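Long-range contact in probable aminotransferase (Pseudomonas aeruginosa, PDB 5YKR), which is a probable class-III aminotransferase, a dimeric fold-type I protein carrying pyridoxal phosphate bound covalently to a lysine: residues 135-149 and 323-336. Residues are numbered along the deposited sequence; the frame is centred on the assembly and turned at random.
Sequences VTTSATDANRFVLRL and FGFGGTLAGNALQL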
loop_
_atom_site.group_PDB
_atom_site.type_symbol
_atom_site.label_atom_id
_atom_site.label_comp_id
_atom_site.label_asym_id
_atom_site.label_seq_id
_atom_site.Cartn_x
_atom_site.Cartn_y
_atom_site.Cartn_z
ATOM N N VAL A 135 11.265 1.587 3.227
ATOM C CA VAL A 135 9.878 1.966 3.564
ATOM C C VAL A 135 8.932 1.533 2.486
ATOM O O VAL A 135 9.257 1.622 1.287
ATOM C CB VAL A 135 9.768 3.494 3.744
ATOM C CG1 VAL A 135 8.365 3.963 4.076
ATOM C CG2 VAL A 135 10.742 3.976 4.780
ATOM N N THR A 136 7.777 1.064 2.889
ATOM C CA THR A 136 6.668 0.707 1.995
ATOM C C THR A 136 5.400 1.505 2.370
ATOM O O THR A 136 5.402 2.249 3.367
ATOM C CB THR A 136 6.371 -0.780 2.033
ATOM O OG1 THR A 136 5.867 -1.078 3.335
ATOM C CG2 THR A 136 7.574 -1.634 1.668
ATOM N N THR A 137 4.303 1.266 1.657
ATOM C CA THR A 137 2.999 1.878 2.037
ATOM C C THR A 137 2.132 0.987 2.897
ATOM O O THR A 137 1.026 1.400 3.240
ATOM C CB THR A 137 2.261 2.389 0.784
ATOM O OG1 THR A 137 2.056 1.333 -0.128
ATOM C CG2 THR A 137 3.034 3.481 0.098
ATOM N N SER A 138 2.605 -0.203 3.242
ATOM C CA SER A 138 1.843 -1.102 4.171
ATOM C C SER A 138 2.716 -2.253 4.650
ATOM O O SER A 138 3.661 -2.648 3.994
ATOM C CB SER A 138 0.652 -1.707 3.450
ATOM O OG SER A 138 1.046 -2.625 2.426
ATOM N N ALA A 139 2.337 -2.825 5.784
ATOM C CA ALA A 139 2.979 -4.029 6.272
ATOM C C ALA A 139 2.867 -5.166 5.256
ATOM O O ALA A 139 3.795 -5.925 5.072
ATOM C CB ALA A 139 2.433 -4.450 7.618
ATOM N N THR A 140 1.697 -5.293 4.628
ATOM C CA THR A 140 1.578 -6.302 3.579
ATOM C C THR A 140 2.689 -6.180 2.548
ATOM O O THR A 140 3.330 -7.200 2.193
ATOM C CB THR A 140 0.224 -6.171 2.860
ATOM O OG1 THR A 140 -0.840 -6.516 3.748
ATOM C CG2 THR A 140 0.167 -7.067 1.658
ATOM N N ASP A 141 2.915 -4.970 2.068
ATOM C CA ASP A 141 3.905 -4.801 1.022
ATOM C C ASP A 141 5.314 -5.080 1.535
ATOM O O ASP A 141 6.133 -5.641 0.817
ATOM C CB ASP A 141 3.828 -3.399 0.437
ATOM C CG ASP A 141 2.683 -3.215 -0.505
ATOM O OD1 ASP A 141 1.919 -4.179 -0.786
ATOM O OD2 ASP A 141 2.586 -2.066 -1.030
ATOM N N ALA A 142 5.614 -4.685 2.777
ATOM C CA ALA A 142 6.888 -5.041 3.361
ATOM C C ALA A 142 7.099 -6.559 3.336
ATOM O O ALA A 142 8.128 -7.061 2.886
ATOM C CB ALA A 142 7.050 -4.470 4.760
ATOM N N ASN A 143 6.073 -7.292 3.755
ATOM C CA ASN A 143 6.163 -8.773 3.706
ATOM C C ASN A 143 6.313 -9.288 2.275
ATOM O O ASN A 143 7.177 -10.135 2.026
ATOM C CB ASN A 143 4.967 -9.387 4.432
ATOM C CG ASN A 143 5.054 -9.267 5.936
ATOM O OD1 ASN A 143 6.138 -9.306 6.512
ATOM N ND2 ASN A 143 3.904 -9.142 6.588
ATOM N N ARG A 144 5.496 -8.793 1.327
ATOM C CA ARG A 144 5.595 -9.271 -0.054
ATOM C C ARG A 144 6.979 -9.054 -0.614
ATOM O O ARG A 144 7.548 -9.910 -1.326
ATOM C CB ARG A 144 4.585 -8.472 -0.985
ATOM C CG ARG A 144 3.146 -8.733 -0.674
ATOM C CD ARG A 144 2.255 -8.260 -1.774
ATOM N NE ARG A 144 2.286 -6.845 -2.149
ATOM C CZ ARG A 144 2.487 -6.383 -3.367
ATOM N NH1 ARG A 144 2.926 -7.118 -4.339
ATOM N NH2 ARG A 144 2.262 -5.119 -3.568
ATOM N N PHE A 145 7.511 -7.858 -0.358
ATOM C CA PHE A 145 8.770 -7.452 -0.990
ATOM C C PHE A 145 9.959 -8.183 -0.373
ATOM O O PHE A 145 10.843 -8.614 -1.078
ATOM C CB PHE A 145 8.957 -5.939 -0.900
ATOM C CG PHE A 145 7.878 -5.121 -1.590
ATOM C CD1 PHE A 145 7.013 -5.675 -2.508
ATOM C CD2 PHE A 145 7.780 -3.764 -1.345
ATOM C CE1 PHE A 145 6.033 -4.914 -3.112
ATOM C CE2 PHE A 145 6.821 -2.999 -1.972
ATOM C CZ PHE A 145 5.946 -3.561 -2.869
ATOM N N VAL A 146 9.929 -8.358 0.951
ATOM C CA VAL A 146 10.956 -9.171 1.613
ATOM C C VAL A 146 10.933 -10.593 1.058
ATOM O O VAL A 146 11.997 -11.188 0.799
ATOM C CB VAL A 146 10.828 -9.133 3.128
ATOM C CG1 VAL A 146 11.660 -10.210 3.782
ATOM C CG2 VAL A 146 11.193 -7.739 3.641
ATOM N N LEU A 147 9.719 -11.162 0.880
ATOM C CA LEU A 147 9.686 -12.548 0.370
ATOM C C LEU A 147 10.287 -12.616 -1.043
ATOM O O LEU A 147 11.037 -13.570 -1.358
ATOM C CB LEU A 147 8.279 -13.088 0.400
ATOM C CG LEU A 147 7.669 -13.339 1.781
ATOM C CD1 LEU A 147 6.200 -13.800 1.628
ATOM C CD2 LEU A 147 8.508 -14.351 2.563
ATOM N N ARG A 148 9.985 -11.637 -1.901
ATOM C CA ARG A 148 10.584 -11.580 -3.233
ATOM C C ARG A 148 12.108 -11.548 -3.157
ATOM O O ARG A 148 12.780 -12.296 -3.870
ATOM C CB ARG A 148 10.050 -10.336 -3.979
ATOM C CG ARG A 148 10.800 -10.014 -5.265
ATOM C CD ARG A 148 10.240 -8.798 -5.991
ATOM N NE ARG A 148 8.965 -9.095 -6.623
ATOM C CZ ARG A 148 8.791 -9.772 -7.749
ATOM N NH1 ARG A 148 9.802 -10.101 -8.470
ATOM N NH2 ARG A 148 7.544 -10.112 -8.155
ATOM N N LEU A 149 12.655 -10.674 -2.295
ATOM C CA LEU A 149 14.074 -10.568 -2.197
ATOM C C LEU A 149 14.688 -11.874 -1.653
ATOM O O LEU A 149 15.789 -12.253 -2.052
ATOM C CB LEU A 149 14.442 -9.371 -1.296
ATOM C CG LEU A 149 14.160 -8.008 -1.928
ATOM C CD1 LEU A 149 14.288 -6.886 -0.925
ATOM C CD2 LEU A 149 15.061 -7.716 -3.134
ATOM N N PHE A 323 12.114 -3.470 -10.736
ATOM C CA PHE A 323 12.526 -4.806 -10.245
ATOM C C PHE A 323 11.394 -5.558 -9.495
ATOM O O PHE A 323 11.642 -6.498 -8.768
ATOM C CB PHE A 323 13.809 -4.750 -9.391
ATOM C CG PHE A 323 14.935 -4.016 -10.071
ATOM C CD1 PHE A 323 15.619 -4.585 -11.143
ATOM C CD2 PHE A 323 15.361 -2.790 -9.586
ATOM C CE1 PHE A 323 16.682 -3.944 -11.745
ATOM C CE2 PHE A 323 16.410 -2.151 -10.196
ATOM C CZ PHE A 323 17.066 -2.706 -11.294
ATOM N N GLY A 324 10.148 -5.163 -9.718
ATOM C CA GLY A 324 9.004 -5.891 -9.183
ATOM C C GLY A 324 8.499 -5.443 -7.821
ATOM O O GLY A 324 7.563 -6.049 -7.284
ATOM N N PHE A 325 9.150 -4.419 -7.223
ATOM C CA PHE A 325 8.724 -4.001 -5.881
ATOM C C PHE A 325 9.015 -2.493 -5.761
ATOM O O PHE A 325 9.467 -1.845 -6.693
ATOM C CB PHE A 325 9.413 -4.829 -4.767
ATOM C CG PHE A 325 10.895 -4.620 -4.614
ATOM C CD1 PHE A 325 11.792 -5.103 -5.548
ATOM C CD2 PHE A 325 11.389 -3.952 -3.492
ATOM C CE1 PHE A 325 13.143 -4.910 -5.383
ATOM C CE2 PHE A 325 12.747 -3.761 -3.309
ATOM C CZ PHE A 325 13.626 -4.219 -4.269
ATOM N N GLY A 326 8.764 -1.965 -4.581
ATOM C CA GLY A 326 8.709 -0.523 -4.297
ATOM C C GLY A 326 7.344 -0.081 -4.635
ATOM O O GLY A 326 6.529 -0.926 -5.043
ATOM N N GLY A 327 7.103 1.202 -4.637
ATOM C CA GLY A 327 5.803 1.796 -4.910
ATOM C C GLY A 327 5.995 3.316 -5.006
ATOM O O GLY A 327 6.912 3.904 -4.362
ATOM N N THR A 328 5.149 3.970 -5.786
ATOM C CA THR A 328 5.385 5.376 -6.131
ATOM C C THR A 328 5.392 6.317 -4.939
ATOM O O THR A 328 6.180 7.277 -4.918
ATOM C CB THR A 328 4.404 5.818 -7.210
ATOM O OG1 THR A 328 4.435 4.879 -8.324
ATOM C CG2 THR A 328 4.695 7.239 -7.688
ATOM N N LEU A 329 4.543 6.067 -3.938
ATOM C CA LEU A 329 4.448 6.898 -2.777
ATOM C C LEU A 329 5.165 6.292 -1.575
ATOM O O LEU A 329 5.132 6.832 -0.466
ATOM C CB LEU A 329 3.015 7.281 -2.437
ATOM C CG LEU A 329 2.445 8.397 -3.318
ATOM C CD1 LEU A 329 2.133 7.946 -4.717
ATOM C CD2 LEU A 329 1.206 9.031 -2.717
ATOM N N ALA A 330 5.859 5.163 -1.785
ATOM C CA ALA A 330 6.630 4.587 -0.689
ATOM C C ALA A 330 7.861 5.431 -0.343
ATOM O O ALA A 330 8.597 5.858 -1.213
ATOM C CB ALA A 330 7.062 3.196 -1.068
ATOM N N GLY A 331 8.111 5.580 0.956
ATOM C CA GLY A 331 9.251 6.323 1.410
ATOM C C GLY A 331 9.162 7.805 1.164
ATOM O O GLY A 331 10.217 8.457 0.966
ATOM N N ASN A 332 7.950 8.355 1.118
ATOM C CA ASN A 332 7.790 9.757 0.788
ATOM C C ASN A 332 8.054 10.714 1.955
ATOM O O ASN A 332 8.119 10.312 3.112
ATOM C CB ASN A 332 6.489 10.028 0.032
ATOM C CG ASN A 332 5.248 10.084 0.828
ATOM O OD1 ASN A 332 5.225 10.228 2.046
ATOM N ND2 ASN A 332 4.133 10.017 0.067
ATOM N N ALA A 333 8.180 11.995 1.621
ATOM C CA ALA A 333 8.541 12.979 2.631
ATOM C C ALA A 333 7.527 13.036 3.786
ATOM O O ALA A 333 7.897 13.187 4.950
ATOM C CB ALA A 333 8.657 14.346 1.959
ATOM N N LEU A 334 6.257 12.903 3.443
ATOM C CA LEU A 334 5.214 12.982 4.483
ATOM C C LEU A 334 5.309 11.799 5.438
ATOM O O LEU A 334 5.245 11.966 6.670
ATOM C CB LEU A 334 3.839 13.037 3.796
ATOM C CG LEU A 334 2.704 13.447 4.695
ATOM C CD1 LEU A 334 2.891 14.887 5.109
ATOM C CD2 LEU A 334 1.374 13.278 4.036
ATOM N N GLN A 335 5.497 10.584 4.909
ATOM C CA GLN A 335 5.693 9.412 5.760
ATOM C C GLN A 335 6.883 9.580 6.678
ATOM O O GLN A 335 6.815 9.296 7.874
ATOM C CB GLN A 335 5.953 8.154 4.931
ATOM C CG GLN A 335 4.751 7.593 4.152
ATOM C CD GLN A 335 5.226 6.349 3.367
ATOM O OE1 GLN A 335 6.311 6.387 2.747
ATOM N NE2 GLN A 335 4.500 5.255 3.441
ATOM N N LEU A 336 8.005 10.047 6.114
ATOM C CA LEU A 336 9.220 10.151 6.898
ATOM C C LEU A 336 9.092 11.204 8.027
ATOM O O LEU A 336 9.616 11.016 9.133
ATOM C CB LEU A 336 10.425 10.446 5.995
ATOM C CG LEU A 336 11.162 9.203 5.462
ATOM C CD1 LEU A 336 11.865 8.455 6.591
ATOM C CD2 LEU A 336 10.276 8.231 4.709
HETATM O O HOH W 1 12.631 -9.116 -8.769
HETATM O O HOH W 2 6.864 -7.884 -5.173
#
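Phe323 and Gly324 meet Arg148 through two waters: one accepts a hydrogen bond from Arg148 NH1 and donates one to Phe323 O, the other does the same between Arg148 NE and Gly324 O. Gly324 CA lies over the centre of the guanidinium face, 4.0 Å above its plane. The same guanidinium forms a salt bridge to Asp171 and a hydrogen bond to His190 O, both of the second subunit, so the charge sits at the subunit boundary.

Phe325 is the main apolar element. Its CB sits over the face of Phe145, 3.6 Å from the ring centroid, in a CH-pi contact. CG, between the backbone N and the carbonyl carbon (chi1 68°), puts the ring where its edge faces that same Phe145 face, offset, with the planes at 60°, while Leu149 CD2 packs 3.9 Å from Phe325 CZ. Gly326 N follows over the Phe145 face, 3.4 Å from CE2.

At the end of the type I turn 327-330, Ala330 CB rests 3.6 Å from Val135 O, and Thr137 CG2 lies against the Ala330 backbone. Gly331 passes close to Val135, whose CG1 is 3.5 Å from Gly331 N. Asn332 caps helix 333-346 by accepting from Gln335 N. Gln335, extended beyond CG, returns its OE1 to Asn332 N and gives NE2 to Thr136 O at 3.1 Å, from above the carbonyl plane (39° out of it); NE2 also hydrogen-bonds Pro293 O. Both ends of this buried amide are thus held, fixing its rotation.

The arrangement joins strand 132-136, outermost of the large-domain sheet within this chain, and the following helix to a capping box at the start of helix 333-346. Thr140 OG1, in that strand-following helix, hydrogen-bonds a phosphate oxygen of the pyridoxal-phosphate lysine at position 286, as befits the cofactor-binding domain of a fold-type I aminotransferase.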